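PDB 3DZW: agglutinin from Narcissus pseudonarcissus, which binds mannose-containing glycans, here the disaccharide mannose-alpha1,3-mannose, as a lectin of the monocot mannose-binding family. Local coordinates for residues 1-5 / 15-19; 25-31 / 50-54; 58-62 / 75-81. One frame throughout, in Å; residues are numbered along the deposited sequence. Where two conformers were deposited one is given.

Contact 1. Residues 1-5 / 15-19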
# COMPACT_ATOMS: atom_id res chain seq x y z
N ASP A 1 1.25 4.71 -5.55
CA ASP A 1 2.71 4.90 -5.45
C ASP A 1 3.04 6.17 -4.69
O ASP A 1 2.39 7.19 -4.88
CB ASP A 1 3.33 5.00 -6.85
CG ASP A 1 3.17 3.73 -7.66
OD1 ASP A 1 3.89 3.59 -8.67
OD2 ASP A 1 2.34 2.87 -7.29
N ASN A 2 4.06 6.11 -3.83
CA ASN A 2 4.50 7.29 -3.07
C ASN A 2 5.80 7.91 -3.62
O ASN A 2 6.27 8.93 -3.10
CB ASN A 2 4.66 6.97 -1.55
CG ASN A 2 5.71 5.89 -1.27
OD1 ASN A 2 6.07 5.11 -2.15
ND2 ASN A 2 6.18 5.84 -0.03
N ILE A 3 6.37 7.30 -4.69
CA ILE A 3 7.63 7.79 -5.29
C ILE A 3 7.58 7.97 -6.80
O ILE A 3 7.03 7.11 -7.54
CB ILE A 3 8.82 6.81 -4.99
CG1 ILE A 3 8.99 6.58 -3.50
CG2 ILE A 3 10.15 7.32 -5.62
CD1 ILE A 3 10.12 5.57 -3.16
N LEU A 4 8.14 9.09 -7.27
CA LEU A 4 8.29 9.37 -8.67
C LEU A 4 9.82 9.29 -8.90
O LEU A 4 10.57 10.15 -8.41
CB LEU A 4 7.74 10.74 -9.07
CG LEU A 4 7.81 11.06 -10.59
CD1 LEU A 4 6.95 10.09 -11.39
CD2 LEU A 4 7.40 12.50 -10.89
N TYR A 5 10.26 8.23 -9.58
CA TYR A 5 11.71 8.01 -9.83
C TYR A 5 12.24 8.83 -10.97
O TYR A 5 11.49 9.20 -11.88
CB TYR A 5 11.97 6.51 -10.11
CG TYR A 5 11.72 5.59 -8.92
CD1 TYR A 5 10.46 5.04 -8.70
CD2 TYR A 5 12.75 5.26 -8.04
CE1 TYR A 5 10.23 4.19 -7.60
CE2 TYR A 5 12.52 4.41 -6.94
CZ TYR A 5 11.27 3.88 -6.73
OH TYR A 5 11.06 3.05 -5.66
N PHE A 15 -0.95 10.78 -10.34
CA PHE A 15 -0.60 11.26 -9.03
C PHE A 15 0.17 10.30 -8.18
O PHE A 15 0.32 9.11 -8.51
CB PHE A 15 -1.94 11.47 -8.29
CG PHE A 15 -2.78 10.17 -8.20
CD1 PHE A 15 -3.64 9.80 -9.25
CD2 PHE A 15 -2.68 9.31 -7.10
CE1 PHE A 15 -4.39 8.61 -9.19
CE2 PHE A 15 -3.42 8.12 -7.03
CZ PHE A 15 -4.28 7.78 -8.09
N LEU A 16 0.66 10.84 -7.05
CA LEU A 16 1.31 10.07 -6.03
C LEU A 16 0.35 10.10 -4.87
O LEU A 16 -0.40 11.09 -4.72
CB LEU A 16 2.64 10.68 -5.58
CG LEU A 16 3.78 10.81 -6.59
CD1 LEU A 16 5.02 11.42 -5.89
CD2 LEU A 16 4.12 9.49 -7.20
N ASN A 17 0.31 9.04 -4.07
CA ASN A 17 -0.58 9.01 -2.88
C ASN A 17 0.08 8.37 -1.68
O ASN A 17 1.00 7.54 -1.82
CB ASN A 17 -1.93 8.31 -3.17
CG ASN A 17 -1.77 6.83 -3.47
OD1 ASN A 17 -1.28 6.44 -4.52
ND2 ASN A 17 -2.25 5.99 -2.55
N ASN A 18 -0.37 8.75 -0.49
CA ASN A 18 0.15 8.21 0.74
C ASN A 18 -0.85 8.51 1.84
O ASN A 18 -0.91 9.62 2.37
CB ASN A 18 1.54 8.81 1.04
CG ASN A 18 2.31 8.04 2.12
OD1 ASN A 18 1.74 7.33 2.93
ND2 ASN A 18 3.65 8.19 2.12
N GLY A 19 -1.67 7.50 2.17
CA GLY A 19 -2.70 7.65 3.18
C GLY A 19 -3.75 8.65 2.73
O GLY A 19 -4.37 8.47 1.68
O HOH W 1 -0.30 6.76 -7.02
O HOH W 2 1.11 4.81 -2.49
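Asn-17 and Asp-1 share the one backbone hydrogen bond of this contact: Asn-17 N donates to Asp-1 O over 2.9 Å, with an N-H...O angle of 161°. The same oxygen lies 3.3 Å from Leu-16 CA in a CA-H...O contact, so one carbonyl is approached by two neighbouring residues of strand 15-18.

Water-mediated bonds surround the N-terminal nitrogen. Asp-1 N reaches Asn-17 OD1 directly only in a weak bond of 3.2 Å, possible because chi1 of 66° swings the Asn-17 carboxamide back toward the N-terminus although its CB starts off in the other direction. Two waters accept from the same nitrogen; one of them donates to Asn-17 O at 2.8 Å, bridging the two segments, and the other also reaches Phe-15 O and Asn-17 OD1.

In the beta-prism II fold of this lectin family, three antiparallel sheets enclose a central core, and these residues join strands 3-5 and 15-18, each outermost in its sheet within this chain. The segments run obliquely, the backbone bond lying at the Asp-1 end.

Apolar packing follows along strand 3-5. Leu-16 turns CD1 to Leu-4 CB at 4.2 Å, and Leu-4 itself rests on Leu-54 and Met-56 of the third sheet. Leu-16 CD2 lies against the backbone carbonyl of Ile-3, 3.8 Å from its O.

Asn-2 and Asn-18 touch more loosely: Asn-2 CB lies 4.0 Å from Asn-18 ND2, the amide planes being 74° apart, and each amide is engaged elsewhere: Asn-18 ND2 with Leu-88 O, Asn-2 OD1 with Asn-2 of the second subunit.

Contact 2. Residues 25-31 / 50-54. With MAN (alpha-D-mannopyranose), chain D; MAN (alpha-D-mannopyranose), chain B.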
# COMPACT_ATOMS: atom_id res chain seq x y z
N MET A 25 -0.90 15.94 -10.74
CA MET A 25 -0.64 16.75 -11.91
C MET A 25 -2.02 16.88 -12.57
O MET A 25 -2.41 16.04 -13.41
CB MET A 25 0.37 16.06 -12.81
CG MET A 25 0.76 16.79 -14.15
SD MET A 25 1.66 18.35 -14.00
CE MET A 25 0.36 19.50 -13.51
N GLN A 26 -2.75 17.93 -12.19
CA GLN A 26 -4.12 18.16 -12.70
C GLN A 26 -4.19 18.51 -14.17
O GLN A 26 -3.23 19.04 -14.74
CB GLN A 26 -4.83 19.26 -11.86
CG GLN A 26 -5.00 18.88 -10.39
CD GLN A 26 -5.80 19.91 -9.59
OE1 GLN A 26 -6.32 19.60 -8.51
NE2 GLN A 26 -5.90 21.14 -10.11
N GLU A 27 -5.35 18.22 -14.77
CA GLU A 27 -5.58 18.50 -16.19
C GLU A 27 -5.50 20.01 -16.49
O GLU A 27 -5.16 20.39 -17.61
CB GLU A 27 -6.93 17.93 -16.65
CG GLU A 27 -7.00 16.39 -16.58
CD GLU A 27 -8.32 15.83 -17.08
OE1 GLU A 27 -9.24 16.63 -17.41
OE2 GLU A 27 -8.45 14.59 -17.14
N ASP A 28 -5.80 20.86 -15.49
CA ASP A 28 -5.73 22.33 -15.67
C ASP A 28 -4.27 22.89 -15.54
O ASP A 28 -4.08 24.10 -15.43
CB ASP A 28 -6.69 23.08 -14.69
CG ASP A 28 -6.22 23.02 -13.22
OD1 ASP A 28 -5.26 22.29 -12.90
OD2 ASP A 28 -6.84 23.72 -12.38
N CYS A 29 -3.28 21.97 -15.53
CA CYS A 29 -1.80 22.31 -15.43
C CYS A 29 -1.29 22.77 -14.03
O CYS A 29 -0.15 23.20 -13.91
CB CYS A 29 -1.36 23.32 -16.53
SG CYS A 29 -1.34 22.60 -18.14
N ASN A 30 -2.14 22.67 -13.00
CA ASN A 30 -1.74 23.04 -11.68
C ASN A 30 -1.33 21.76 -10.95
O ASN A 30 -2.06 20.77 -10.95
CB ASN A 30 -2.88 23.76 -10.94
CG ASN A 30 -2.39 24.58 -9.70
OD1 ASN A 30 -1.19 24.86 -9.54
ND2 ASN A 30 -3.34 25.01 -8.86
N LEU A 31 -0.12 21.77 -10.37
CA LEU A 31 0.41 20.64 -9.59
C LEU A 31 0.08 20.95 -8.17
O LEU A 31 0.59 21.92 -7.62
CB LEU A 31 1.92 20.51 -9.79
CG LEU A 31 2.68 19.45 -8.98
CD1 LEU A 31 2.18 18.05 -9.26
CD2 LEU A 31 4.19 19.56 -9.28
N ARG A 50 -3.45 23.56 -20.99
CA ARG A 50 -4.24 22.37 -20.76
C ARG A 50 -3.37 21.11 -20.96
O ARG A 50 -2.53 21.07 -21.85
CB ARG A 50 -5.40 22.33 -21.75
CG ARG A 50 -6.65 21.57 -21.30
CD ARG A 50 -7.50 22.43 -20.32
NE ARG A 50 -8.81 21.80 -20.00
CZ ARG A 50 -9.10 21.11 -18.89
NH1 ARG A 50 -8.19 20.94 -17.93
NH2 ARG A 50 -10.32 20.59 -18.73
N ARG A 51 -3.57 20.11 -20.11
CA ARG A 51 -2.82 18.81 -20.18
C ARG A 51 -1.26 18.91 -20.13
O ARG A 51 -0.56 18.58 -21.11
CB ARG A 51 -3.26 17.99 -21.42
CG ARG A 51 -4.73 17.59 -21.40
CD ARG A 51 -5.08 16.66 -22.56
NE ARG A 51 -4.29 15.40 -22.52
CZ ARG A 51 -4.60 14.32 -21.79
NH1 ARG A 51 -3.81 13.24 -21.84
NH2 ARG A 51 -5.69 14.29 -21.01
N CYS A 52 -0.74 19.35 -18.99
CA CYS A 52 0.68 19.45 -18.76
C CYS A 52 1.15 18.15 -18.12
O CYS A 52 0.32 17.37 -17.65
CB CYS A 52 0.99 20.61 -17.82
SG CYS A 52 0.63 22.28 -18.48
N HIS A 53 2.47 17.90 -18.11
CA HIS A 53 3.01 16.69 -17.46
C HIS A 53 4.17 17.06 -16.52
O HIS A 53 4.84 18.08 -16.72
CB HIS A 53 3.45 15.61 -18.48
CG HIS A 53 4.70 15.95 -19.24
ND1 HIS A 53 4.70 16.65 -20.42
CD2 HIS A 53 6.00 15.64 -18.99
CE1 HIS A 53 5.94 16.78 -20.87
NE2 HIS A 53 6.75 16.18 -20.01
N LEU A 54 4.38 16.23 -15.49
CA LEU A 54 5.45 16.43 -14.51
C LEU A 54 6.58 15.45 -14.76
O LEU A 54 6.33 14.26 -14.95
CB LEU A 54 4.91 16.22 -13.10
CG LEU A 54 5.90 16.36 -11.93
CD1 LEU A 54 6.44 17.77 -11.85
CD2 LEU A 54 5.23 15.96 -10.62
C1 MAN D . -6.85 26.31 -8.55
C2 MAN D . -7.31 24.91 -9.12
C3 MAN D . -7.86 24.05 -7.99
C4 MAN D . -6.84 23.96 -6.83
C5 MAN D . -6.37 25.34 -6.32
C6 MAN D . -5.24 25.20 -5.32
O1 MAN D . -7.86 27.43 -8.55
O2 MAN D . -6.23 24.26 -9.76
O3 MAN D . -8.18 22.78 -8.51
O4 MAN D . -7.40 23.26 -5.75
O5 MAN D . -5.90 26.19 -7.37
O6 MAN D . -4.77 26.49 -4.97
C1 MAN B . -9.57 22.45 -8.30
C2 MAN B . -9.78 20.96 -8.58
C3 MAN B . -9.71 20.66 -10.07
C4 MAN B . -10.64 21.58 -10.84
C5 MAN B . -10.36 23.04 -10.48
C6 MAN B . -11.31 23.99 -11.20
O2 MAN B . -11.04 20.56 -8.08
O3 MAN B . -10.07 19.32 -10.31
O4 MAN B . -10.43 21.37 -12.21
O5 MAN B . -10.48 23.23 -9.07
O6 MAN B . -10.84 25.31 -11.06
O HOH W 3 -2.24 18.25 -17.03
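The disulfide between Cys-29 and Cys-52 is a covalent cross-link: it ties a sugar-binding loop, between strands 21-25 and 31-35, to the chain entering strand 53-56 of another sheet. Its SG atoms are 2.0 Å apart, with a C-S-S-C torsion of 89°, close to the relaxed value. Beside it Arg-51 N donates to Glu-27 O over 3.0 Å. A water donating to Gln-26 O and Cys-52 O adds a second bridge. On the exposed side, the Arg-50 guanidinium lies beside the Glu-27 backbone; Glu-27 OE1 sits well out of its plane, so the charges are merely near and form no salt bridge.

The anchored loop contains a type I turn from Gln-26 to Cys-29 and carries the Gln-x-Asp-x-Asn-x-Val-x-Tyr signature of monocot mannose-binding lectins. Asp-28 organises it. Its OD1 is held from opposite faces of the carboxylate, by Gln-26 NE2 and by the backbone N of Asn-30, the latter at 3.1 Å forming an Asx turn. This leaves OD2 to accept from O2 of one mannose (chain D) at 2.7 Å. That hydroxyl also receives an almost straight bond from Asn-30 ND2, at 170°, while Gln-26 NE2 donates to O3 of the same sugar. Tyr-34 OH, bonded to Gln-26 OE1, and Asp-37 and Lys-38 of the third subunit add bonds to the bound disaccharide.

On the core side, Met-25 is bent at chi2 and chi3, which lays SD along the backbone of strand 53-56, 4.0 Å from Leu-54 CB. Leu-31 crosses Leu-54 at about a right angle, Leu-31 CD2 meeting Leu-54 CD1 at 3.9 Å.

Contact 3. Residues 58-62 / 75-81; sequences SDGNL and SNTGGEN. With MAN (alpha-D-mannopyranose), chain E.
Asp-59, Asn-61 and Ser-75 are the residues that bury the most area here, and each joins the sugar-binding loop 58-62 to the loop 75-81 in a different way.

Asp-59 uses its backbone for the other segment and its side chain for the sugar. Its carbonyl O accepts from Gly-79 N at 2.7 Å and is also approached by Gly-78 CA. Chi1 of 66° places the carboxylate between backbone N and carbonyl carbon, where OD1 receives Asn-61 N from above its plane in an Asx turn, as well as Gln-57 NE2. OD2 is thereby left to accept from O2 of the mannose in a short bond of 2.5 Å.

Asn-61 divides its carboxamide in two. OD1 accepts from Thr-77 N at 3.1 Å, with the donor lying 61° out of the carbonyl plane, while ND2 points to the mannose, in a weak bond to O2, and to a water that also bridges Asn-76 OD1 and the sugar's O5. The rotation of the amide is thus fixed from the protein side, presenting N-H groups to the ligand. Tyr-65 OH adds a bond to this sugar.

Ser-75 starts a relay of hydroxyls. Its OG accepts from Leu-62 N at 3.0 Å and donates to Thr-77 OG1, which in turn donates to Gly-60 O at 2.6 Å. Meanwhile Ser-75 N reaches Leu-62 O, in the carbonyl plane. At the far end Asn-81 ND2 comes down on Ser-58 O from above its carbonyl plane.

The two loops close the end of the sheet where strand 62-65 begins and strand 71-74 finishes; beneath them Leu-62, Ser-75 and Thr-77 pack against Ile-96 of strand 94-103 and Trp-102 of the second subunit.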
# COMPACT_ATOMS: atom_id res chain seq x y z
N SER A 58 16.81 13.15 -14.75
CA SER A 58 18.07 12.50 -14.35
C SER A 58 19.14 13.52 -13.89
O SER A 58 20.16 13.13 -13.33
CB SER A 58 18.62 11.63 -15.48
OG SER A 58 18.85 12.40 -16.66
N ASP A 59 18.90 14.82 -14.14
CA ASP A 59 19.83 15.87 -13.72
C ASP A 59 19.43 16.39 -12.30
O ASP A 59 20.09 17.25 -11.73
CB ASP A 59 19.94 17.04 -14.76
CG ASP A 59 18.64 17.86 -14.93
OD1 ASP A 59 17.57 17.45 -14.42
OD2 ASP A 59 18.70 18.94 -15.58
N GLY A 60 18.33 15.83 -11.74
CA GLY A 60 17.85 16.19 -10.39
C GLY A 60 16.79 17.28 -10.33
O GLY A 60 16.32 17.62 -9.24
N ASN A 61 16.39 17.81 -11.49
CA ASN A 61 15.41 18.87 -11.55
C ASN A 61 13.98 18.30 -11.72
O ASN A 61 13.77 17.38 -12.51
CB ASN A 61 15.77 19.82 -12.71
CG ASN A 61 15.23 21.28 -12.51
OD1 ASN A 61 14.75 21.65 -11.44
ND2 ASN A 61 15.37 22.09 -13.56
N LEU A 62 13.02 18.84 -10.94
CA LEU A 62 11.60 18.44 -11.02
C LEU A 62 10.94 19.52 -11.83
O LEU A 62 10.91 20.66 -11.41
CB LEU A 62 10.98 18.32 -9.63
CG LEU A 62 9.51 17.86 -9.52
CD1 LEU A 62 9.33 16.45 -10.07
CD2 LEU A 62 9.03 17.93 -8.08
N SER A 75 11.84 23.05 -9.85
CA SER A 75 12.40 23.11 -8.50
C SER A 75 13.78 23.81 -8.47
O SER A 75 14.28 24.17 -7.38
CB SER A 75 12.50 21.69 -7.90
OG SER A 75 13.29 20.83 -8.71
N ASN A 76 14.37 24.01 -9.66
CA ASN A 76 15.69 24.65 -9.79
C ASN A 76 16.79 23.85 -9.07
O ASN A 76 17.67 24.43 -8.42
CB ASN A 76 15.66 26.12 -9.30
CG ASN A 76 14.68 27.00 -10.10
OD1 ASN A 76 14.51 26.83 -11.32
ND2 ASN A 76 14.07 27.96 -9.41
N THR A 77 16.73 22.52 -9.20
CA THR A 77 17.71 21.62 -8.56
C THR A 77 18.48 20.76 -9.59
O THR A 77 18.92 19.64 -9.28
CB THR A 77 17.02 20.69 -7.51
OG1 THR A 77 15.95 19.96 -8.13
CG2 THR A 77 16.47 21.51 -6.37
N GLY A 78 18.64 21.30 -10.80
CA GLY A 78 19.37 20.60 -11.86
C GLY A 78 20.86 20.63 -11.55
O GLY A 78 21.39 21.67 -11.14
N GLY A 79 21.54 19.50 -11.74
CA GLY A 79 22.96 19.42 -11.47
C GLY A 79 23.61 18.20 -12.09
O GLY A 79 23.46 17.96 -13.29
N GLU A 80 24.34 17.44 -11.28
CA GLU A 80 25.04 16.25 -11.75
C GLU A 80 24.07 15.16 -12.20
O GLU A 80 23.02 14.94 -11.58
CB GLU A 80 26.00 15.70 -10.66
CG GLU A 80 25.31 15.22 -9.35
CD GLU A 80 26.30 14.65 -8.32
OE1 GLU A 80 27.51 14.59 -8.63
OE2 GLU A 80 25.86 14.27 -7.22
N ASN A 81 24.44 14.47 -13.28
CA ASN A 81 23.65 13.39 -13.80
C ASN A 81 23.71 12.23 -12.83
O ASN A 81 24.78 11.91 -12.32
CB ASN A 81 24.17 12.94 -15.16
CG ASN A 81 23.33 11.84 -15.78
OD1 ASN A 81 23.86 10.89 -16.36
ND2 ASN A 81 22.02 11.94 -15.65
C1 MAN E . 17.37 23.03 -16.22
C2 MAN E . 17.27 21.64 -17.01
C3 MAN E . 16.25 21.67 -18.14
C4 MAN E . 14.94 22.29 -17.67
C5 MAN E . 15.14 23.71 -17.10
C6 MAN E . 13.84 24.28 -16.57
O1 MAN E . 18.60 23.88 -16.44
O2 MAN E . 16.92 20.65 -16.09
O3 MAN E . 16.01 20.34 -18.57
O4 MAN E . 14.02 22.34 -18.74
O5 MAN E . 16.06 23.75 -16.03
O6 MAN E . 14.10 25.50 -15.89
O HOH W 4 15.29 25.23 -13.46

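Overall arrangement
Along the chain the three contacts follow one another without overlap, and their centres lie about 16 Å (contacts 1 and 2), about 19 Å (1 and 3) and about 20 Å (2 and 3) apart. Contact 1 joins two sheets of the prism at the N-terminus, contact 2 links one of those to the third sheet, and contact 3 closes the sugar-binding end of that third sheet. Leu-54 is the common point: it packs on Leu-4 from contact 1 and on Leu-62 from contact 3. Contacts 2 and 3 repeat one glycan-binding design in successive sheets, consistent with multivalent binding, whereas contacts 1 and 3 both touch the second subunit.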